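Local coordinates for cell cycle serine/threonine-protein kinase CDC5/MSD2 (Saccharomyces cerevisiae, PDB 6MF4) that phosphorylates serine and threonine residues of proteins such as SCC1 and NET1 and is required for mitotic exit, here represented by its phosphoprotein-binding polo-box domain, at residues F209-L214 / F219-K224. Numbering follows the deposited sequence.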
loop_
_atom_site.group_PDB
_atom_site.type_symbol
_atom_site.label_atom_id
_atom_site.label_comp_id
_atom_site.label_asym_id
_atom_site.label_seq_id
_atom_site.Cartn_x
_atom_site.Cartn_y
_atom_site.Cartn_z
ATOM N N PHE A 209 4.628 8.410 -11.095
ATOM C CA PHE A 209 3.754 7.480 -10.387
ATOM C C PHE A 209 3.421 7.948 -8.976
ATOM O O PHE A 209 4.099 8.811 -8.411
ATOM C CB PHE A 209 4.393 6.081 -10.325
ATOM C CG PHE A 209 5.688 6.032 -9.560
ATOM C CD1 PHE A 209 6.895 6.291 -10.192
ATOM C CD2 PHE A 209 5.703 5.714 -8.211
ATOM C CE1 PHE A 209 8.084 6.248 -9.493
ATOM C CE2 PHE A 209 6.893 5.663 -7.504
ATOM C CZ PHE A 209 8.086 5.931 -8.146
ATOM N N VAL A 210 2.351 7.384 -8.428
ATOM C CA VAL A 210 2.064 7.524 -7.009
ATOM C C VAL A 210 2.352 6.183 -6.337
ATOM O O VAL A 210 2.054 5.116 -6.879
ATOM C CB VAL A 210 0.608 7.981 -6.748
ATOM C CG1 VAL A 210 -0.387 7.049 -7.406
ATOM C CG2 VAL A 210 0.343 8.089 -5.258
ATOM N N MET A 211 2.944 6.263 -5.149
ATOM C CA MET A 211 3.434 5.104 -4.420
ATOM C C MET A 211 2.684 4.958 -3.103
ATOM O O MET A 211 2.630 5.898 -2.315
ATOM C CB MET A 211 4.938 5.258 -4.177
ATOM C CG MET A 211 5.592 4.210 -3.293
ATOM S SD MET A 211 7.370 4.537 -3.172
ATOM C CE MET A 211 7.895 3.186 -2.129
ATOM N N PHE A 212 2.101 3.783 -2.888
ATOM C CA PHE A 212 1.365 3.479 -1.664
ATOM C C PHE A 212 2.103 2.421 -0.857
ATOM O O PHE A 212 2.499 1.383 -1.389
ATOM C CB PHE A 212 -0.054 2.992 -1.974
ATOM C CG PHE A 212 -0.878 3.964 -2.771
ATOM C CD1 PHE A 212 -1.358 5.126 -2.190
ATOM C CD2 PHE A 212 -1.187 3.709 -4.096
ATOM C CE1 PHE A 212 -2.122 6.018 -2.919
ATOM C CE2 PHE A 212 -1.956 4.597 -4.828
ATOM C CZ PHE A 212 -2.427 5.749 -4.237
ATOM N N GLU A 213 2.277 2.693 0.431
ATOM C CA GLU A 213 2.912 1.761 1.355
ATOM C C GLU A 213 1.863 1.261 2.347
ATOM O O GLU A 213 1.443 1.995 3.238
ATOM C CB GLU A 213 4.087 2.438 2.068
ATOM C CG GLU A 213 5.116 2.997 1.095
ATOM C CD GLU A 213 6.227 3.784 1.765
ATOM O OE1 GLU A 213 6.947 3.220 2.617
ATOM O OE2 GLU A 213 6.387 4.973 1.422
ATOM N N LEU A 214 1.420 0.020 2.157
ATOM C CA LEU A 214 0.354 -0.559 2.976
ATOM C C LEU A 214 0.914 -1.266 4.198
ATOM O O LEU A 214 2.072 -1.686 4.214
ATOM C CB LEU A 214 -0.485 -1.536 2.152
ATOM C CG LEU A 214 -1.133 -0.965 0.888
ATOM C CD1 LEU A 214 -1.955 -2.032 0.185
ATOM C CD2 LEU A 214 -1.994 0.249 1.209
ATOM N N PHE A 219 3.593 -2.865 -1.462
ATOM C CA PHE A 219 3.807 -1.582 -2.122
ATOM C C PHE A 219 3.032 -1.550 -3.423
ATOM O O PHE A 219 3.102 -2.494 -4.205
ATOM C CB PHE A 219 5.294 -1.347 -2.395
ATOM C CG PHE A 219 6.126 -1.205 -1.153
ATOM C CD1 PHE A 219 6.616 -2.321 -0.496
ATOM C CD2 PHE A 219 6.423 0.047 -0.644
ATOM C CE1 PHE A 219 7.387 -2.186 0.643
ATOM C CE2 PHE A 219 7.195 0.184 0.496
ATOM C CZ PHE A 219 7.673 -0.933 1.140
ATOM N N GLN A 220 2.291 -0.472 -3.651
ATOM C CA GLN A 220 1.547 -0.313 -4.892
ATOM C C GLN A 220 2.032 0.917 -5.638
ATOM O O GLN A 220 2.275 1.965 -5.037
ATOM C CB GLN A 220 0.048 -0.209 -4.620
ATOM C CG GLN A 220 -0.787 -0.108 -5.877
ATOM C CD GLN A 220 -2.268 -0.148 -5.581
ATOM O OE1 GLN A 220 -2.696 -0.741 -4.590
ATOM N NE2 GLN A 220 -3.059 0.498 -6.429
ATOM N N PHE A 221 2.165 0.773 -6.952
ATOM C CA PHE A 221 2.638 1.848 -7.811
ATOM C C PHE A 221 1.659 2.072 -8.954
ATOM O O PHE A 221 1.474 1.196 -9.801
ATOM C CB PHE A 221 4.028 1.521 -8.358
ATOM C CG PHE A 221 5.043 1.230 -7.291
ATOM C CD1 PHE A 221 5.130 -0.030 -6.728
ATOM C CD2 PHE A 221 5.910 2.216 -6.853
ATOM C CE1 PHE A 221 6.060 -0.302 -5.741
ATOM C CE2 PHE A 221 6.841 1.948 -5.871
ATOM C CZ PHE A 221 6.916 0.688 -5.316
ATOM N N ASN A 222 1.025 3.242 -8.956
ATOM C CA ASN A 222 0.099 3.635 -10.015
ATOM C C ASN A 222 0.784 4.586 -10.987
ATOM O O ASN A 222 1.063 5.737 -10.646
ATOM C CB ASN A 222 -1.145 4.312 -9.433
ATOM C CG ASN A 222 -2.037 3.357 -8.664
ATOM O OD1 ASN A 222 -1.689 2.198 -8.429
ATOM N ND2 ASN A 222 -3.207 3.849 -8.264
ATOM N N PHE A 223 1.049 4.108 -12.198
ATOM C CA PHE A 223 1.756 4.902 -13.197
ATOM C C PHE A 223 0.774 5.714 -14.042
ATOM O O PHE A 223 -0.418 5.410 -14.090
ATOM C CB PHE A 223 2.614 3.989 -14.079
ATOM C CG PHE A 223 3.626 3.187 -13.306
ATOM C CD1 PHE A 223 4.896 3.688 -13.071
ATOM C CD2 PHE A 223 3.299 1.939 -12.798
ATOM C CE1 PHE A 223 5.823 2.955 -12.351
ATOM C CE2 PHE A 223 4.221 1.205 -12.075
ATOM C CZ PHE A 223 5.484 1.711 -11.853
ATOM N N LYS A 224 1.294 6.748 -14.698
ATOM C CA LYS A 224 0.488 7.669 -15.502
ATOM C C LYS A 224 -0.368 6.976 -16.561
ATOM O O LYS A 224 -1.431 7.470 -16.930
ATOM C CB LYS A 224 1.400 8.687 -16.186
ATOM C CG LYS A 224 2.100 9.631 -15.227
#
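Phe209 stands beside Phe221 and Phe223 on one face of an antiparallel beta hairpin in the second polo box. With CG between backbone N and carbonyl carbon (chi1 63°), it brings its ring alongside both, forming an aromatic cluster: CE2 lies 3.6 Å from Phe221 CD2, at the edge of that ring, while CB packs 3.7 Å from Phe223 CD1. Both ring pairs are oblique, with planes 61° apart for Phe221. Replacing Phe209 by alanine would probably open a gap beside the Phe221 and Phe223 rings and leave both freer to tilt. Met211 continues the apolar row as an unbranched, extended chain that can follow two rings, CG lying 3.7 Å from Phe221 CE2 and CE reaching Phe219 CD2. Helix 269-283 covers much of this face, Leu280 on Met211 and Phe219, Ile276 on Phe221; helix 56-82 adds Cys66 beside Phe219 and Glu213. Glu213 lays its CG 3.5 Å from Phe219 CE2, so its methylenes serve the apolar face while the carboxylate pairs with Arg202. On the other face, Val210, whose branched side chain suits a strand, sets CG1 against Asn222 CB, and Asn222 ND2 lies at the edge of the Phe212 ring, 3.7 Å from CE2. The Gln220 amide is held at both ends: OE1 accepts from Val99 N, and NE2 donates in its amide plane to a lone pair of Asn222 OD1, 3.0 Å away.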